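Local coordinates for phosphatidylinositol transfer protein SFH5 (PDB 6W32), which binds and transfers phosphatidylinositol, regulates phosphatidylinositol 4,5-bisphosphate homeostasis at the plasma membrane, and binds heme b, at residues E64-K76 with L169-Q181. Numbering follows the deposited sequence.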
ATOM      1  N   GLU A  64     -11.729   4.502  18.179  1.00 61.62           N
ATOM      2  CA  GLU A  64     -10.765   5.491  18.624  1.00 63.55           C
ATOM      3  C   GLU A  64      -9.347   4.945  18.587  1.00 67.80           C
ATOM      4  O   GLU A  64      -8.419   5.646  18.161  1.00 64.63           O
ATOM      5  CB  GLU A  64     -11.086   5.985  20.021  1.00 65.57           C
ATOM      6  CG  GLU A  64     -10.304   7.244  20.306  1.00 65.77           C
ATOM      7  CD  GLU A  64     -10.606   7.836  21.650  1.00 71.57           C
ATOM      8  OE1 GLU A  64     -10.814   7.074  22.618  1.00 81.15           O
ATOM      9  OE2 GLU A  64     -10.627   9.074  21.735  1.00 81.95           O
ATOM     10  N   LYS A  65      -9.137   3.711  19.055  1.00 63.95           N
ATOM     11  CA  LYS A  65      -7.758   3.256  19.013  1.00 65.02           C
ATOM     12  C   LYS A  65      -7.270   3.098  17.581  1.00 67.60           C
ATOM     13  O   LYS A  65      -6.065   3.206  17.357  1.00 70.93           O
ATOM     14  CB  LYS A  65      -7.517   1.976  19.830  1.00 63.13           C
ATOM     15  CG  LYS A  65      -8.602   0.923  19.836  1.00 77.04           C
ATOM     16  CD  LYS A  65      -8.047  -0.406  20.424  1.00 74.50           C
ATOM     17  CE  LYS A  65      -7.504  -1.365  19.335  1.00 88.31           C
ATOM     18  NZ  LYS A  65      -8.530  -2.290  18.719  1.00 96.40           N
ATOM     19  N   ILE A  66      -8.157   2.915  16.594  1.00 63.11           N
ATOM     20  CA  ILE A  66      -7.662   2.850  15.221  1.00 57.86           C
ATOM     21  C   ILE A  66      -7.342   4.239  14.710  1.00 56.13           C
ATOM     22  O   ILE A  66      -6.318   4.469  14.065  1.00 55.18           O
ATOM     23  CB  ILE A  66      -8.656   2.141  14.293  1.00 57.25           C
ATOM     24  CG1 ILE A  66      -8.859   0.688  14.728  1.00 64.83           C
ATOM     25  CG2 ILE A  66      -8.123   2.196  12.883  1.00 47.57           C
ATOM     26  CD1 ILE A  66      -9.530  -0.212  13.674  1.00 58.50           C
ATOM     27  N   ALA A  67      -8.237   5.183  14.961  1.00 61.81           N
ATOM     28  CA  ALA A  67      -7.955   6.563  14.618  1.00 56.67           C
ATOM     29  C   ALA A  67      -6.655   7.017  15.266  1.00 53.35           C
ATOM     30  O   ALA A  67      -5.839   7.694  14.641  1.00 53.47           O
ATOM     31  CB  ALA A  67      -9.137   7.442  15.038  1.00 60.26           C
ATOM     32  N   ASP A  68      -6.406   6.603  16.498  1.00 56.97           N
ATOM     33  CA  ASP A  68      -5.188   7.067  17.159  1.00 61.10           C
ATOM     34  C   ASP A  68      -3.926   6.406  16.592  1.00 57.00           C
ATOM     35  O   ASP A  68      -2.909   7.084  16.390  1.00 54.86           O
ATOM     36  CB  ASP A  68      -5.310   6.853  18.663  1.00 65.19           C
ATOM     37  CG  ASP A  68      -6.271   7.863  19.306  1.00 75.13           C
ATOM     38  OD1 ASP A  68      -6.437   7.799  20.552  1.00 82.37           O
ATOM     39  OD2 ASP A  68      -6.849   8.713  18.563  1.00 72.71           O
ATOM     40  N   ARG A  69      -3.961   5.099  16.307  1.00 53.14           N
ATOM     41  CA  ARG A  69      -2.767   4.494  15.731  1.00 51.65           C
ATOM     42  C   ARG A  69      -2.463   5.086  14.368  1.00 51.20           C
ATOM     43  O   ARG A  69      -1.295   5.232  13.993  1.00 50.70           O
ATOM     44  CB  ARG A  69      -2.892   2.978  15.626  1.00 60.52           C
ATOM     45  CG  ARG A  69      -3.454   2.290  16.833  1.00 62.48           C
ATOM     46  CD  ARG A  69      -2.532   2.288  18.023  1.00 61.16           C
ATOM     47  NE  ARG A  69      -1.484   1.278  17.912  1.00 82.47           N
ATOM     48  CZ  ARG A  69      -0.175   1.549  17.955  1.00 90.02           C
ATOM     49  NH1 ARG A  69       0.733   0.562  17.848  1.00 71.73           N
ATOM     50  NH2 ARG A  69       0.226   2.819  18.100  1.00 78.20           N
ATOM     51  N   LEU A  70      -3.490   5.432  13.601  1.00 55.55           N
ATOM     52  CA  LEU A  70      -3.207   5.977  12.281  1.00 51.46           C
ATOM     53  C   LEU A  70      -2.608   7.381  12.368  1.00 52.27           C
ATOM     54  O   LEU A  70      -1.705   7.719  11.590  1.00 50.12           O
ATOM     55  CB  LEU A  70      -4.454   5.943  11.408  1.00 53.33           C
ATOM     56  CG  LEU A  70      -4.905   4.538  10.996  1.00 50.73           C
ATOM     57  CD1 LEU A  70      -6.207   4.646  10.296  1.00 53.52           C
ATOM     58  CD2 LEU A  70      -3.907   3.892  10.081  1.00 46.86           C
ATOM     59  N   THR A  71      -3.054   8.219  13.313  1.00 47.78           N
ATOM     60  CA  THR A  71      -2.382   9.514  13.359  1.00 48.46           C
ATOM     61  C   THR A  71      -0.974   9.383  13.947  1.00 49.94           C
ATOM     62  O   THR A  71      -0.075  10.127  13.531  1.00 49.45           O
ATOM     63  CB  THR A  71      -3.231  10.574  14.083  1.00 46.03           C
ATOM     64  OG1 THR A  71      -2.981  10.561  15.480  1.00 56.17           O
ATOM     65  CG2 THR A  71      -4.674  10.329  13.898  1.00 46.93           C
ATOM     66  N   TYR A  72      -0.745   8.426  14.867  1.00 49.36           N
ATOM     67  CA  TYR A  72       0.628   8.084  15.273  1.00 50.76           C
ATOM     68  C   TYR A  72       1.490   7.749  14.062  1.00 47.67           C
ATOM     69  O   TYR A  72       2.570   8.323  13.849  1.00 43.66           O
ATOM     70  CB  TYR A  72       0.638   6.890  16.235  1.00 52.80           C
ATOM     71  CG  TYR A  72       2.041   6.570  16.747  1.00 60.19           C
ATOM     72  CD1 TYR A  72       2.551   7.212  17.888  1.00 60.25           C
ATOM     73  CD2 TYR A  72       2.866   5.664  16.084  1.00 59.02           C
ATOM     74  CE1 TYR A  72       3.812   6.963  18.345  1.00 57.28           C
ATOM     75  CE2 TYR A  72       4.139   5.422  16.536  1.00 58.84           C
ATOM     76  CZ  TYR A  72       4.606   6.069  17.672  1.00 60.16           C
ATOM     77  OH  TYR A  72       5.884   5.819  18.144  1.00 69.45           O
ATOM     78  N   LYS A  73       0.920   6.978  13.186  1.00 47.31           N
ATOM     79  CA  LYS A  73       1.595   6.522  12.025  1.00 42.33           C
ATOM     80  C   LYS A  73       1.995   7.709  11.223  1.00 45.03           C
ATOM     81  O   LYS A  73       3.005   7.699  10.602  1.00 47.37           O
ATOM     82  CB  LYS A  73       0.640   5.679  11.244  1.00 36.83           C
ATOM     83  CG  LYS A  73       1.283   4.808  10.228  1.00 36.97           C
ATOM     84  CD  LYS A  73       0.256   3.860   9.710  1.00 46.47           C
ATOM     85  CE  LYS A  73       0.309   2.584  10.483  1.00 41.40           C
ATOM     86  NZ  LYS A  73       1.428   1.820   9.939  1.00 49.21           N
ATOM     87  N   LEU A  74       1.177   8.730  11.188  1.00 50.25           N
ATOM     88  CA  LEU A  74       1.490   9.896  10.372  1.00 51.58           C
ATOM     89  C   LEU A  74       2.514  10.819  11.039  1.00 50.08           C
ATOM     90  O   LEU A  74       3.349  11.419  10.342  1.00 48.38           O
ATOM     91  CB  LEU A  74       0.201  10.657  10.023  1.00 52.26           C
ATOM     92  CG  LEU A  74      -0.492  10.359   8.693  1.00 48.37           C
ATOM     93  CD1 LEU A  74      -1.913  10.866   8.726  1.00 41.07           C
ATOM     94  CD2 LEU A  74       0.288  11.029   7.611  1.00 47.42           C
ATOM     95  N   CYS A  75       2.479  10.955  12.366  1.00 46.93           N
ATOM     96  CA  CYS A  75       3.559  11.654  13.072  1.00 49.43           C
ATOM     97  C   CYS A  75       4.915  10.988  12.859  1.00 52.22           C
ATOM     98  O   CYS A  75       5.907  11.673  12.548  1.00 51.10           O
ATOM     99  CB  CYS A  75       3.253  11.705  14.569  1.00 53.14           C
ATOM    100  SG  CYS A  75       1.561  12.355  15.008  1.00 56.89           S
ATOM    101  N   LYS A  76       4.973   9.650  13.042  1.00 49.31           N
ATOM    102  CA  LYS A  76       6.211   8.914  12.812  1.00 46.10           C
ATOM    103  C   LYS A  76       6.738   9.155  11.408  1.00 48.42           C
ATOM    104  O   LYS A  76       7.940   9.360  11.199  1.00 56.34           O
ATOM    105  CB  LYS A  76       5.959   7.439  13.031  1.00 51.29           C
ATOM    106  CG  LYS A  76       7.202   6.621  13.313  1.00 60.02           C
ATOM    107  CD  LYS A  76       7.116   5.146  12.856  1.00 62.10           C
ATOM    108  CE  LYS A  76       8.535   4.555  12.653  1.00 69.32           C
ATOM    109  NZ  LYS A  76       9.562   5.572  12.174  1.00 64.30           N
ATOM    110  N   LEU A 169      -5.030  -5.538   7.053  1.00 54.65           N
ATOM    111  CA  LEU A 169      -4.220  -5.153   8.189  1.00 53.91           C
ATOM    112  C   LEU A 169      -5.107  -4.916   9.400  1.00 60.48           C
ATOM    113  O   LEU A 169      -6.312  -4.660   9.287  1.00 67.98           O
ATOM    114  CB  LEU A 169      -3.408  -3.898   7.868  1.00 54.05           C
ATOM    115  CG  LEU A 169      -2.368  -4.038   6.758  1.00 52.78           C
ATOM    116  CD1 LEU A 169      -1.551  -2.803   6.712  1.00 49.62           C
ATOM    117  CD2 LEU A 169      -1.481  -5.200   7.033  1.00 50.38           C
ATOM    118  N   ASP A 170      -4.482  -5.026  10.569  1.00 59.95           N
ATOM    119  CA  ASP A 170      -5.072  -4.734  11.872  1.00 53.75           C
ATOM    120  C   ASP A 170      -4.241  -3.603  12.460  1.00 59.03           C
ATOM    121  O   ASP A 170      -3.214  -3.839  13.104  1.00 58.40           O
ATOM    122  CB  ASP A 170      -5.062  -5.962  12.770  1.00 59.16           C
ATOM    123  CG  ASP A 170      -5.767  -5.732  14.096  1.00 66.41           C
ATOM    124  OD1 ASP A 170      -5.806  -4.566  14.579  1.00 60.01           O
ATOM    125  OD2 ASP A 170      -6.291  -6.735  14.645  1.00 68.76           O
ATOM    126  N   PHE A 171      -4.689  -2.370  12.239  1.00 61.20           N
ATOM    127  CA  PHE A 171      -3.861  -1.236  12.594  1.00 55.79           C
ATOM    128  C   PHE A 171      -3.641  -1.126  14.086  1.00 61.02           C
ATOM    129  O   PHE A 171      -2.662  -0.489  14.500  1.00 67.07           O
ATOM    130  CB  PHE A 171      -4.484   0.023  12.050  1.00 54.05           C
ATOM    131  CG  PHE A 171      -4.342   0.148  10.569  1.00 51.26           C
ATOM    132  CD1 PHE A 171      -3.104   0.064   9.984  1.00 47.16           C
ATOM    133  CD2 PHE A 171      -5.451   0.326   9.759  1.00 55.54           C
ATOM    134  CE1 PHE A 171      -2.965   0.172   8.623  1.00 50.73           C
ATOM    135  CE2 PHE A 171      -5.317   0.435   8.382  1.00 51.72           C
ATOM    136  CZ  PHE A 171      -4.080   0.377   7.817  1.00 47.12           C
ATOM    137  N   THR A 172      -4.504  -1.753  14.898  1.00 60.42           N
ATOM    138  CA  THR A 172      -4.285  -1.787  16.343  1.00 65.36           C
ATOM    139  C   THR A 172      -3.182  -2.745  16.752  1.00 61.79           C
ATOM    140  O   THR A 172      -2.716  -2.672  17.892  1.00 68.27           O
ATOM    141  CB  THR A 172      -5.557  -2.181  17.088  1.00 63.58           C
ATOM    142  OG1 THR A 172      -5.719  -3.601  17.025  1.00 66.20           O
ATOM    143  CG2 THR A 172      -6.739  -1.529  16.468  1.00 69.20           C
ATOM    144  N   SER A 173      -2.757  -3.636  15.873  1.00 59.74           N
ATOM    145  CA  SER A 173      -1.806  -4.650  16.282  1.00 62.22           C
ATOM    146  C   SER A 173      -0.371  -4.144  16.140  1.00 63.17           C
ATOM    147  O   SER A 173      -0.092  -3.096  15.551  1.00 63.21           O
ATOM    148  CB  SER A 173      -2.021  -5.926  15.472  1.00 62.24           C
ATOM    149  OG  SER A 173      -1.253  -5.896  14.287  1.00 63.31           O
ATOM    150  N   SER A 174       0.550  -4.903  16.719  1.00 64.02           N
ATOM    151  CA  SER A 174       1.972  -4.637  16.569  1.00 62.25           C
ATOM    152  C   SER A 174       2.635  -5.579  15.574  1.00 62.42           C
ATOM    153  O   SER A 174       3.747  -5.283  15.109  1.00 58.92           O
ATOM    154  CB  SER A 174       2.656  -4.740  17.924  1.00 57.61           C
ATOM    155  OG  SER A 174       2.027  -5.766  18.681  1.00 77.35           O
ATOM    156  N   ASP A 175       1.964  -6.682  15.222  1.00 59.41           N
ATOM    157  CA  ASP A 175       2.462  -7.662  14.267  1.00 59.50           C
ATOM    158  C   ASP A 175       1.721  -7.646  12.925  1.00 61.48           C
ATOM    159  O   ASP A 175       1.995  -8.503  12.075  1.00 56.78           O
ATOM    160  CB  ASP A 175       2.402  -9.078  14.877  1.00 56.17           C
ATOM    161  CG  ASP A 175       0.968  -9.563  15.158  1.00 60.59           C
ATOM    162  OD1 ASP A 175       0.035  -8.735  15.128  1.00 62.22           O
ATOM    163  OD2 ASP A 175       0.769 -10.782  15.408  1.00 59.34           O
ATOM    164  N   ASN A 176       0.740  -6.753  12.732  1.00 59.17           N
ATOM    165  CA  ASN A 176       0.030  -6.715  11.456  1.00 56.56           C
ATOM    166  C   ASN A 176      -0.425  -5.307  11.074  1.00 54.88           C
ATOM    167  O   ASN A 176      -1.508  -5.137  10.509  1.00 53.61           O
ATOM    168  CB  ASN A 176      -1.169  -7.660  11.446  1.00 58.55           C
ATOM    169  CG  ASN A 176      -1.574  -8.039  10.048  1.00 56.30           C
ATOM    170  OD1 ASN A 176      -0.712  -8.382   9.215  1.00 53.27           O
ATOM    171  ND2 ASN A 176      -2.874  -7.917   9.751  1.00 49.50           N
ATOM    172  N   ASN A 177       0.362  -4.283  11.402  1.00 53.29           N
ATOM    173  CA  ASN A 177       0.045  -2.921  10.981  1.00 50.16           C
ATOM    174  C   ASN A 177       0.973  -2.421   9.880  1.00 50.55           C
ATOM    175  O   ASN A 177       1.139  -1.208   9.721  1.00 52.89           O
ATOM    176  CB  ASN A 177       0.073  -1.957  12.172  1.00 52.13           C
ATOM    177  CG  ASN A 177       1.337  -2.087  12.992  1.00 52.60           C
ATOM    178  OD1 ASN A 177       2.142  -2.975  12.740  1.00 59.87           O
ATOM    179  ND2 ASN A 177       1.502  -1.239  14.000  1.00 52.08           N
ATOM    180  N   TYR A 178       1.601  -3.319   9.132  1.00 47.00           N
ATOM    181  CA  TYR A 178       2.351  -2.954   7.944  1.00 44.96           C
ATOM    182  C   TYR A 178       2.180  -4.081   6.944  1.00 49.46           C
ATOM    183  O   TYR A 178       1.720  -5.171   7.289  1.00 53.80           O
ATOM    184  CB  TYR A 178       3.847  -2.757   8.205  1.00 46.62           C
ATOM    185  CG  TYR A 178       4.266  -1.536   8.997  1.00 43.19           C
ATOM    186  CD1 TYR A 178       4.084  -1.475  10.357  1.00 39.97           C
ATOM    187  CD2 TYR A 178       4.921  -0.479   8.380  1.00 42.31           C
ATOM    188  CE1 TYR A 178       4.508  -0.377  11.074  1.00 41.56           C
ATOM    189  CE2 TYR A 178       5.340   0.621   9.090  1.00 36.55           C
ATOM    190  CZ  TYR A 178       5.129   0.668  10.430  1.00 38.15           C
ATOM    191  OH  TYR A 178       5.533   1.763  11.164  1.00 42.84           O
ATOM    192  N   MET A 179       2.610  -3.832   5.713  1.00 47.73           N
ATOM    193  CA  MET A 179       2.411  -4.739   4.592  1.00 44.03           C
ATOM    194  C   MET A 179       3.765  -5.187   4.053  1.00 45.90           C
ATOM    195  O   MET A 179       4.796  -4.560   4.305  1.00 46.53           O
ATOM    196  CB  MET A 179       1.618  -4.035   3.493  1.00 49.28           C
ATOM    197  CG  MET A 179       1.069  -4.872   2.341  1.00 53.54           C
ATOM    198  SD  MET A 179      -0.065  -3.807   1.391  1.00 63.88           S
ATOM    199  CE  MET A 179       1.022  -2.394   1.347  1.00 58.20           C
ATOM    200  N   THR A 180       3.766  -6.279   3.305  1.00 43.19           N
ATOM    201  CA  THR A 180       4.950  -6.695   2.577  1.00 45.67           C
ATOM    202  C   THR A 180       4.563  -6.871   1.117  1.00 45.82           C
ATOM    203  O   THR A 180       3.389  -7.103   0.805  1.00 51.84           O
ATOM    204  CB  THR A 180       5.543  -7.958   3.203  1.00 45.98           C
ATOM    205  OG1 THR A 180       6.007  -7.630   4.525  1.00 46.32           O
ATOM    206  CG2 THR A 180       6.694  -8.520   2.379  1.00 39.70           C
ATOM    207  N   GLN A 181       5.529  -6.688   0.216  1.00 37.85           N
ATOM    208  CA  GLN A 181       5.231  -6.667  -1.202  1.00 38.34           C
ATOM    209  C   GLN A 181       6.308  -7.429  -1.940  1.00 38.55           C
ATOM    210  O   GLN A 181       7.479  -7.325  -1.583  1.00 45.98           O
ATOM    211  CB  GLN A 181       5.134  -5.221  -1.715  1.00 42.00           C
ATOM    212  CG  GLN A 181       3.938  -4.472  -1.140  1.00 44.53           C
ATOM    213  CD  GLN A 181       3.952  -2.983  -1.421  1.00 42.08           C
ATOM    214  OE1 GLN A 181       3.508  -2.177  -0.595  1.00 41.13           O
ATOM    215  NE2 GLN A 181       4.454  -2.609  -2.586  1.00 40.01           N
TER
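The loop that leads into the central strand 179-184 of the CRAL-TRIO sheet meets helix 64-77 here, with F171 and K73 carrying much of the contact. F171 points toward the helix from a type I turn, D170 to S173. L70 sets one methyl, CD2, over the middle of the F171 ring, a CH-pi contact with CD2 3.8 Å from the ring centroid. The CB of L169 lies across the opposite face, nearer the rim. I66 packs one turn earlier on the helix: its CG1 touches T172 CG2 at 3.5 Å, and its CG2 lies 4.3 Å from F171 CB.

K73 has CG anti to the backbone N (chi1 -163°) and bends near its end, which brings NZ up to the loop. There K73 NZ donates to N177 O at 3.0 Å, almost in line with the carbonyl (168°). K73 NZ also stands over a face of the Y178 ring, 4.0 Å from the ring centroid, as a cation-pi contact. E214 accepts from both ends of this pair, through its O from K73 NZ and through OE1 from Y178 OH. The lysine is thus gripped by two carbonyls and an aromatic face.

The turn is braced from within. D170 O takes S173 N and S173 OG, while T172 OG1 donates to D170 OD1 at 2.6 Å.

Y46 meets the F171 ring at a steep angle. Helix 16-36 packs on T71 and Y72 of helix 64-77. Past Y178, the chain enters the sheet between strands 132-136 and 216-222.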